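Local coordinates for putative GntR-family transcriptional regulator (Bordetella bronchiseptica RB50, PDB 3CNV), which probably regulates transcription as a GntR-family repressor or activator, its UTRA domain presumably binding a small-molecule effector that would alter DNA binding, at residues A43-V48 against P69-R74; R37-R42 against M143-G148. One frame throughout, in Å; residues are numbered along the deposited sequence.

Contact 1 (A43-V48 against P69-R74); sequences AGETVV and PGTHFR
Val47 and Pro69 form an antiparallel, non-hydrogen-bonded pair, their CA atoms 4.7 Å apart, where strand 46-56 begins and its neighbour 59-69 ends. The two strands are a beta hairpin in the six-stranded antiparallel sheet of the UTRA domain, and this is its open end. Val48 still bonds through its backbone to Leu68; two residues further out, Gly70 N donates to Thr46 O at 2.9 Å. That bond is bent, with 146° at the hydrogen, and the N lies 28° out of the carbonyl plane of Thr46. Past Gly70 the chain curls away through residues 70-72, where Phe73 N bonds to Gly70 O. Gly70, with no side chain, lies close against the strand, its CA 4.3 Å from Val47 CA.

Side chains at Val47 and Pro69 diverge. Val47 turns to Leu29, Leu39 and Trp67, while Val48 places CG2 beside the turn, 4.4 Å from Phe73 CB. Val48 CG1 stands anti to the backbone N (chi1 -180°), which leaves CG2 as the branch directed at Phe73. The Phe73 ring itself leads off to Phe92, which it meets edge-to-face, and to Phe96.

At the outer end Glu45 reaches across Thr71, OE1 lying 3.8 Å from Thr71 CG2, while OE2 forms a salt bridge with Arg42. One water ties this polar margin together: it donates to both Glu45 OE1 and Thr46 O and accepts from Thr71 N. Thr46 O thus takes two hydrogens, one from Gly70 N and one from the water, whose oxygen lies 2.8 Å away.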
ATOM      1  N   ALA C  43       4.215 -20.335 -24.967  1.00 18.75           N
ATOM      2  CA  ALA C  43       4.593 -21.666 -24.541  1.00 18.43           C
ATOM      3  C   ALA C  43       5.952 -21.980 -25.112  1.00 17.71           C
ATOM      4  O   ALA C  43       6.228 -21.796 -26.294  1.00 17.90           O
ATOM      5  CB  ALA C  43       3.526 -22.742 -25.006  1.00 18.26           C
ATOM      6  N   GLY C  44       6.813 -22.450 -24.246  1.00 16.88           N
ATOM      7  CA  GLY C  44       8.052 -22.984 -24.695  1.00 16.29           C
ATOM      8  C   GLY C  44       9.122 -21.968 -24.552  1.00 16.10           C
ATOM      9  O   GLY C  44      10.250 -22.237 -24.846  1.00 15.78           O
ATOM     10  N   GLU C  45       8.748 -20.776 -24.115  1.00 15.38           N
ATOM     11  CA  GLU C  45       9.755 -19.739 -23.900  1.00 17.12           C
ATOM     12  C   GLU C  45      10.692 -20.111 -22.771  1.00 17.29           C
ATOM     13  O   GLU C  45      10.291 -20.704 -21.775  1.00 18.03           O
ATOM     14  CB  GLU C  45       9.165 -18.334 -23.656  1.00 16.13           C
ATOM     15  CG  GLU C  45       8.616 -17.683 -24.895  1.00 18.93           C
ATOM     16  CD  GLU C  45       8.536 -16.154 -24.740  1.00 21.34           C
ATOM     17  OE1 GLU C  45       9.486 -15.564 -24.171  1.00 20.41           O
ATOM     18  OE2 GLU C  45       7.540 -15.552 -25.159  1.00 21.38           O
ATOM     19  N   THR C  46      11.947 -19.768 -22.998  1.00 16.77           N
ATOM     20  CA  THR C  46      13.021 -19.937 -22.037  1.00 18.62           C
ATOM     21  C   THR C  46      12.988 -18.831 -20.992  1.00 17.15           C
ATOM     22  O   THR C  46      12.723 -17.680 -21.300  1.00 16.23           O
ATOM     23  CB  THR C  46      14.395 -20.000 -22.780  1.00 19.70           C
ATOM     24  OG1 THR C  46      14.436 -21.223 -23.579  1.00 23.29           O
ATOM     25  CG2 THR C  46      15.512 -19.934 -21.838  1.00 19.58           C
ATOM     26  N   VAL C  47      13.221 -19.253 -19.751  1.00 15.89           N
ATOM     27  CA  VAL C  47      13.365 -18.390 -18.580  1.00 15.92           C
ATOM     28  C   VAL C  47      14.694 -18.680 -17.865  1.00 15.96           C
ATOM     29  O   VAL C  47      15.213 -19.759 -17.884  1.00 15.10           O
ATOM     30  CB  VAL C  47      12.176 -18.482 -17.554  1.00 14.67           C
ATOM     31  CG1 VAL C  47      10.823 -17.939 -18.219  1.00 12.26           C
ATOM     32  CG2 VAL C  47      12.028 -19.890 -17.020  1.00 14.12           C
ATOM     33  N   VAL C  48      15.258 -17.646 -17.294  1.00 17.15           N
ATOM     34  CA  VAL C  48      16.382 -17.819 -16.380  1.00 17.68           C
ATOM     35  C   VAL C  48      15.773 -18.026 -15.014  1.00 17.94           C
ATOM     36  O   VAL C  48      14.828 -17.314 -14.607  1.00 17.57           O
ATOM     37  CB  VAL C  48      17.248 -16.565 -16.285  1.00 18.01           C
ATOM     38  CG1 VAL C  48      18.474 -16.803 -15.270  1.00 18.98           C
ATOM     39  CG2 VAL C  48      17.710 -16.165 -17.631  1.00 19.66           C
ATOM     40  N   PRO C  69      12.136 -13.673 -17.758  1.00 15.85           N
ATOM     41  CA  PRO C  69      12.031 -13.981 -19.208  1.00 17.29           C
ATOM     42  C   PRO C  69      13.437 -13.992 -19.896  1.00 18.07           C
ATOM     43  O   PRO C  69      14.215 -13.054 -19.771  1.00 16.78           O
ATOM     44  CB  PRO C  69      11.136 -12.882 -19.733  1.00 17.41           C
ATOM     45  CG  PRO C  69      11.152 -11.782 -18.654  1.00 18.67           C
ATOM     46  CD  PRO C  69      11.469 -12.413 -17.377  1.00 15.97           C
ATOM     47  N   GLY C  70      13.767 -15.100 -20.541  1.00 20.05           N
ATOM     48  CA  GLY C  70      15.123 -15.306 -21.092  1.00 22.08           C
ATOM     49  C   GLY C  70      15.469 -14.130 -21.991  1.00 24.63           C
ATOM     50  O   GLY C  70      16.580 -13.631 -21.979  1.00 26.63           O
ATOM     51  N   THR C  71      14.452 -13.663 -22.691  1.00 26.49           N
ATOM     52  CA  THR C  71      14.560 -12.616 -23.699  1.00 28.86           C
ATOM     53  C   THR C  71      15.253 -11.396 -23.138  1.00 29.04           C
ATOM     54  O   THR C  71      16.274 -10.979 -23.646  1.00 31.55           O
ATOM     55  CB  THR C  71      13.156 -12.207 -24.276  1.00 29.93           C
ATOM     56  OG1 THR C  71      12.255 -11.743 -23.226  1.00 31.72           O
ATOM     57  CG2 THR C  71      12.516 -13.383 -25.041  1.00 30.66           C
ATOM     58  N   HIS C  72      14.782 -10.900 -22.011  1.00 28.78           N
ATOM     59  CA  HIS C  72      15.298  -9.624 -21.488  1.00 28.43           C
ATOM     60  C   HIS C  72      16.538  -9.808 -20.616  1.00 27.15           C
ATOM     61  O   HIS C  72      17.173  -8.841 -20.196  1.00 28.18           O
ATOM     62  CB  HIS C  72      14.213  -8.889 -20.713  1.00 28.92           C
ATOM     63  CG  HIS C  72      12.961  -8.682 -21.500  1.00 32.97           C
ATOM     64  ND1 HIS C  72      11.757  -9.262 -21.157  1.00 37.91           N
ATOM     65  CD2 HIS C  72      12.731  -7.978 -22.640  1.00 37.92           C
ATOM     66  CE1 HIS C  72      10.834  -8.904 -22.035  1.00 36.94           C
ATOM     67  NE2 HIS C  72      11.399  -8.129 -22.948  1.00 38.41           N
ATOM     68  N   PHE C  73      16.889 -11.050 -20.342  1.00 25.11           N
ATOM     69  CA  PHE C  73      17.907 -11.311 -19.333  1.00 24.00           C
ATOM     70  C   PHE C  73      19.005 -12.217 -19.844  1.00 25.58           C
ATOM     71  O   PHE C  73      19.697 -12.914 -19.075  1.00 23.06           O
ATOM     72  CB  PHE C  73      17.267 -11.856 -18.058  1.00 23.24           C
ATOM     73  CG  PHE C  73      16.569 -10.802 -17.231  1.00 20.16           C
ATOM     74  CD1 PHE C  73      17.290  -9.996 -16.356  1.00 21.44           C
ATOM     75  CD2 PHE C  73      15.187 -10.592 -17.360  1.00 18.91           C
ATOM     76  CE1 PHE C  73      16.623  -9.012 -15.616  1.00 22.08           C
ATOM     77  CE2 PHE C  73      14.531  -9.672 -16.617  1.00 18.81           C
ATOM     78  CZ  PHE C  73      15.256  -8.856 -15.741  1.00 17.87           C
ATOM     79  N   ARG C  74      19.153 -12.194 -21.168  1.00 27.73           N
ATOM     80  CA  ARG C  74      20.176 -13.021 -21.844  1.00 29.40           C
ATOM     81  C   ARG C  74      21.562 -12.809 -21.266  1.00 29.67           C
ATOM     82  O   ARG C  74      22.322 -13.752 -21.110  1.00 31.94           O
ATOM     83  CB  ARG C  74      20.137 -12.855 -23.368  1.00 30.65           C
ATOM     84  CG  ARG C  74      19.069 -13.789 -23.928  1.00 33.41           C
ATOM     85  CD  ARG C  74      19.060 -13.819 -25.441  1.00 40.92           C
ATOM     86  NE  ARG C  74      18.235 -12.734 -25.959  1.00 46.65           N
ATOM     87  CZ  ARG C  74      18.693 -11.527 -26.294  1.00 51.32           C
ATOM     88  NH1 ARG C  74      19.996 -11.232 -26.181  1.00 51.17           N
ATOM     89  NH2 ARG C  74      17.833 -10.609 -26.744  1.00 52.38           N
TER
HETATM   90  O   HOH W   1      11.991 -15.547 -23.029  1.00 43.87           O

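Contact 2 (R37-R42 against M143-G148); sequences RALELR and MEVRRG
Met143, a selenomethionine, meets Leu39 through its backbone: its carbonyl carbon C lies 3.6 Å from Leu39 CD2. Its side chain leaves the other way, toward Pro69, His72 and Phe73. Met143 and Glu144 together face Ser135 on strand 127-137, a classic beta bulge in strand 141-150. Leu39 lies against this irregular backbone, with CD2 only 3.4 Å from Glu144 N.

Glu144 sends its carboxylate away from the helix end, where it is held at both oxygens. OE1 bonds to Tyr89 and Ser135, and OE2 accepts from both NE and NH2 of Arg146. NH2, at 2.7 Å from OE2, uses the syn lone pair, whereas NE meets the same oxygen from above the carboxylate plane.

Val145 is the side chain that points at segment 37-42. A chi1 of 175° sets CG2 opposite the carbonyl carbon, where it touches both Ala38 CB at 3.6 Å and Leu39 CG at 3.8 Å. The helix 33-38 ends here in a Schellman motif, with Glu40 at positive phi, so the chain turns just after laying Ala38 and Leu39 on the sheet.

Arg146 returns to the Glu144 side, where its NH1 binds a citrate, probably from the crystallisation liquor. Arg147, two residues on from Val145, pairs with Asp65. Across the contact, apolar side chains pack against one another and on the bulged backbone, implying that between residues 37-42 and 143-148 the hold rests on burial and fit.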
ATOM      1  N   ARG C  37       2.573 -18.320 -17.973  1.00 20.51           N
ATOM      2  CA  ARG C  37       1.314 -17.548 -17.897  0.50 20.22           C
ATOM      3  C   ARG C  37       1.496 -16.306 -17.005  1.00 19.81           C
ATOM      4  O   ARG C  37       1.026 -15.203 -17.345  1.00 19.54           O
ATOM      5  CB  ARG C  37       0.111 -18.411 -17.486  0.50 20.95           C
ATOM      6  CG  ARG C  37      -0.343 -18.269 -16.063  0.50 20.97           C
ATOM      7  CD  ARG C  37      -1.631 -19.061 -15.836  0.50 21.63           C
ATOM      8  NE  ARG C  37      -2.159 -18.913 -14.481  0.50 21.67           N
ATOM      9  CZ  ARG C  37      -3.269 -18.241 -14.192  0.50 23.23           C
ATOM     10  NH1 ARG C  37      -3.978 -17.677 -15.168  0.50 24.50           N
ATOM     11  NH2 ARG C  37      -3.680 -18.149 -12.932  0.50 22.27           N
ATOM     12  N   ALA C  38       2.231 -16.449 -15.929  1.00 18.95           N
ATOM     13  CA  ALA C  38       2.470 -15.318 -15.016  1.00 19.22           C
ATOM     14  C   ALA C  38       3.259 -14.197 -15.717  1.00 18.88           C
ATOM     15  O   ALA C  38       3.032 -13.021 -15.487  1.00 19.50           O
ATOM     16  CB  ALA C  38       3.197 -15.798 -13.719  1.00 18.47           C
ATOM     17  N   LEU C  39       4.164 -14.614 -16.595  1.00 19.65           N
ATOM     18  CA  LEU C  39       5.119 -13.732 -17.321  1.00 18.41           C
ATOM     19  C   LEU C  39       4.603 -13.358 -18.707  1.00 19.04           C
ATOM     20  O   LEU C  39       5.210 -12.572 -19.438  1.00 18.72           O
ATOM     21  CB  LEU C  39       6.523 -14.384 -17.355  1.00 20.27           C
ATOM     22  CG  LEU C  39       7.346 -14.417 -16.053  1.00 17.80           C
ATOM     23  CD1 LEU C  39       8.746 -15.238 -16.145  1.00 18.29           C
ATOM     24  CD2 LEU C  39       7.593 -12.993 -15.447  1.00 17.01           C
ATOM     25  N   GLU C  40       3.408 -13.833 -19.001  1.00 19.08           N
ATOM     26  CA  GLU C  40       2.748 -13.593 -20.287  1.00 19.34           C
ATOM     27  C   GLU C  40       3.678 -13.974 -21.428  1.00 19.04           C
ATOM     28  O   GLU C  40       3.883 -13.224 -22.378  1.00 17.67           O
ATOM     29  CB  GLU C  40       2.241 -12.142 -20.390  1.00 20.03           C
ATOM     30  CG  GLU C  40       1.147 -11.857 -19.309  1.00 22.46           C
ATOM     31  CD  GLU C  40       0.801 -10.386 -19.112  1.00 27.02           C
ATOM     32  OE1 GLU C  40       1.041  -9.577 -20.026  1.00 30.98           O
ATOM     33  OE2 GLU C  40       0.304 -10.033 -18.014  1.00 29.10           O
ATOM     34  N   LEU C  41       4.286 -15.153 -21.302  1.00 18.93           N
ATOM     35  CA  LEU C  41       5.140 -15.707 -22.356  1.00 18.89           C
ATOM     36  C   LEU C  41       4.394 -16.706 -23.250  1.00 20.21           C
ATOM     37  O   LEU C  41       3.382 -17.268 -22.871  1.00 20.53           O
ATOM     38  CB  LEU C  41       6.355 -16.403 -21.781  1.00 20.20           C
ATOM     39  CG  LEU C  41       7.103 -15.648 -20.668  1.00 19.32           C
ATOM     40  CD1 LEU C  41       8.325 -16.448 -20.190  1.00 21.28           C
ATOM     41  CD2 LEU C  41       7.506 -14.369 -21.213  1.00 19.32           C
ATOM     42  N   ARG C  42       4.965 -16.930 -24.431  1.00 19.61           N
ATOM     43  CA  ARG C  42       4.525 -18.004 -25.308  1.00 21.37           C
ATOM     44  C   ARG C  42       4.967 -19.286 -24.691  1.00 19.35           C
ATOM     45  O   ARG C  42       5.957 -19.347 -24.055  1.00 19.01           O
ATOM     46  CB  ARG C  42       5.104 -17.912 -26.747  1.00 21.68           C
ATOM     47  CG  ARG C  42       4.816 -16.594 -27.457  1.00 27.15           C
ATOM     48  CD  ARG C  42       5.574 -16.441 -28.801  1.00 33.49           C
ATOM     49  NE  ARG C  42       6.238 -15.130 -28.856  1.00 39.08           N
ATOM     50  CZ  ARG C  42       7.461 -14.895 -28.359  1.00 41.10           C
ATOM     51  NH1 ARG C  42       8.159 -15.884 -27.859  1.00 41.32           N
ATOM     52  NH2 ARG C  42       8.015 -13.691 -28.415  1.00 41.97           N
HETATM   53  N   MSE C 143       7.693  -9.023 -15.395  1.00 13.29           N
HETATM   54  CA  MSE C 143       9.110  -9.273 -15.662  1.00 13.82           C
HETATM   55  C   MSE C 143       9.827 -10.218 -14.692  1.00 12.42           C
HETATM   56  O   MSE C 143      11.001 -10.591 -14.895  1.00 13.22           O
HETATM   57  CB  MSE C 143       9.912  -7.939 -15.629  1.00 13.82           C
HETATM   58  CG  MSE C 143       9.747  -7.022 -16.790  1.00 16.50           C
HETATM   59 SE   MSE C 143       9.896  -7.806 -18.592  0.50 17.02          SE
HETATM   60  CE  MSE C 143      11.725  -8.376 -18.483  1.00 23.10           C
ATOM     61  N   GLU C 144       9.156 -10.561 -13.629  1.00 13.58           N
ATOM     62  CA  GLU C 144       9.693 -11.482 -12.623  1.00 14.16           C
ATOM     63  C   GLU C 144       8.611 -12.157 -11.867  1.00 14.31           C
ATOM     64  O   GLU C 144       7.598 -11.533 -11.481  1.00 12.70           O
ATOM     65  CB  GLU C 144      10.552 -10.755 -11.560  1.00 15.43           C
ATOM     66  CG  GLU C 144      11.212 -11.704 -10.559  1.00 16.42           C
ATOM     67  CD  GLU C 144      11.649 -11.022  -9.255  1.00 20.07           C
ATOM     68  OE1 GLU C 144      10.856 -10.183  -8.733  1.00 20.93           O
ATOM     69  OE2 GLU C 144      12.776 -11.351  -8.784  1.00 19.33           O
ATOM     70  N   VAL C 145       8.888 -13.440 -11.642  1.00 13.96           N
ATOM     71  CA  VAL C 145       8.168 -14.285 -10.715  1.00 14.02           C
ATOM     72  C   VAL C 145       9.116 -14.681  -9.638  1.00 14.35           C
ATOM     73  O   VAL C 145      10.204 -15.150  -9.901  1.00 14.77           O
ATOM     74  CB  VAL C 145       7.568 -15.569 -11.344  1.00 14.77           C
ATOM     75  CG1 VAL C 145       6.921 -16.487 -10.219  1.00 13.83           C
ATOM     76  CG2 VAL C 145       6.492 -15.244 -12.394  1.00 15.68           C
ATOM     77  N   ARG C 146       8.739 -14.431  -8.403  1.00 13.95           N
ATOM     78  CA  ARG C 146       9.592 -14.851  -7.300  1.00 15.31           C
ATOM     79  C   ARG C 146       8.745 -15.513  -6.205  1.00 15.56           C
ATOM     80  O   ARG C 146       7.704 -14.960  -5.794  1.00 17.39           O
ATOM     81  CB  ARG C 146      10.344 -13.607  -6.733  1.00 15.00           C
ATOM     82  CG  ARG C 146      11.304 -13.921  -5.585  1.00 16.12           C
ATOM     83  CD  ARG C 146      12.016 -12.683  -5.008  1.00 15.77           C
ATOM     84  NE  ARG C 146      12.775 -11.922  -5.991  1.00 14.97           N
ATOM     85  CZ  ARG C 146      13.659 -10.973  -5.729  1.00 14.64           C
ATOM     86  NH1 ARG C 146      13.845 -10.544  -4.480  1.00 15.64           N
ATOM     87  NH2 ARG C 146      14.301 -10.393  -6.743  1.00 13.91           N
ATOM     88  N   ARG C 147       9.172 -16.714  -5.772  1.00 14.29           N
ATOM     89  CA  ARG C 147       8.637 -17.360  -4.649  1.00 15.18           C
ATOM     90  C   ARG C 147       9.640 -17.407  -3.521  1.00 14.70           C
ATOM     91  O   ARG C 147      10.746 -17.986  -3.637  1.00 12.84           O
ATOM     92  CB  ARG C 147       8.224 -18.783  -4.929  1.00 17.21           C
ATOM     93  CG  ARG C 147       7.725 -19.409  -3.611  1.00 25.25           C
ATOM     94  CD  ARG C 147       7.359 -20.899  -3.739  1.00 32.57           C
ATOM     95  NE  ARG C 147       8.134 -21.591  -4.764  1.00 41.94           N
ATOM     96  CZ  ARG C 147       9.333 -22.163  -4.587  1.00 44.46           C
ATOM     97  NH1 ARG C 147       9.950 -22.116  -3.420  1.00 44.25           N
ATOM     98  NH2 ARG C 147       9.917 -22.785  -5.610  1.00 47.43           N
ATOM     99  N   GLY C 148       9.248 -16.746  -2.431  1.00 13.76           N
ATOM    100  CA  GLY C 148      10.071 -16.679  -1.278  1.00 12.19           C
ATOM    101  C   GLY C 148       9.533 -17.551  -0.146  1.00 13.95           C
ATOM    102  O   GLY C 148       8.342 -17.665   0.088  1.00 13.21           O
TER

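Both contacts involve the same six-stranded sheet, their centres 10 Å apart, and most of the residues touching in each are buried. Contact 2 lies nearer the middle of the chain, its centre about 12 Å from the chain's centre against about 17 Å for contact 1, which has an exposed, hydrated margin. Contact 1 joins sequence-near strand ends by a bent backbone bond and a water bridge; contact 2 lays a helix end on a distant strand by apolar burial. They meet directly where Val47 CG1 lies 3.5 Å from Leu41 CD1, a joint between the start of strand 46-56 and the linker that leads to it from helix 33-38.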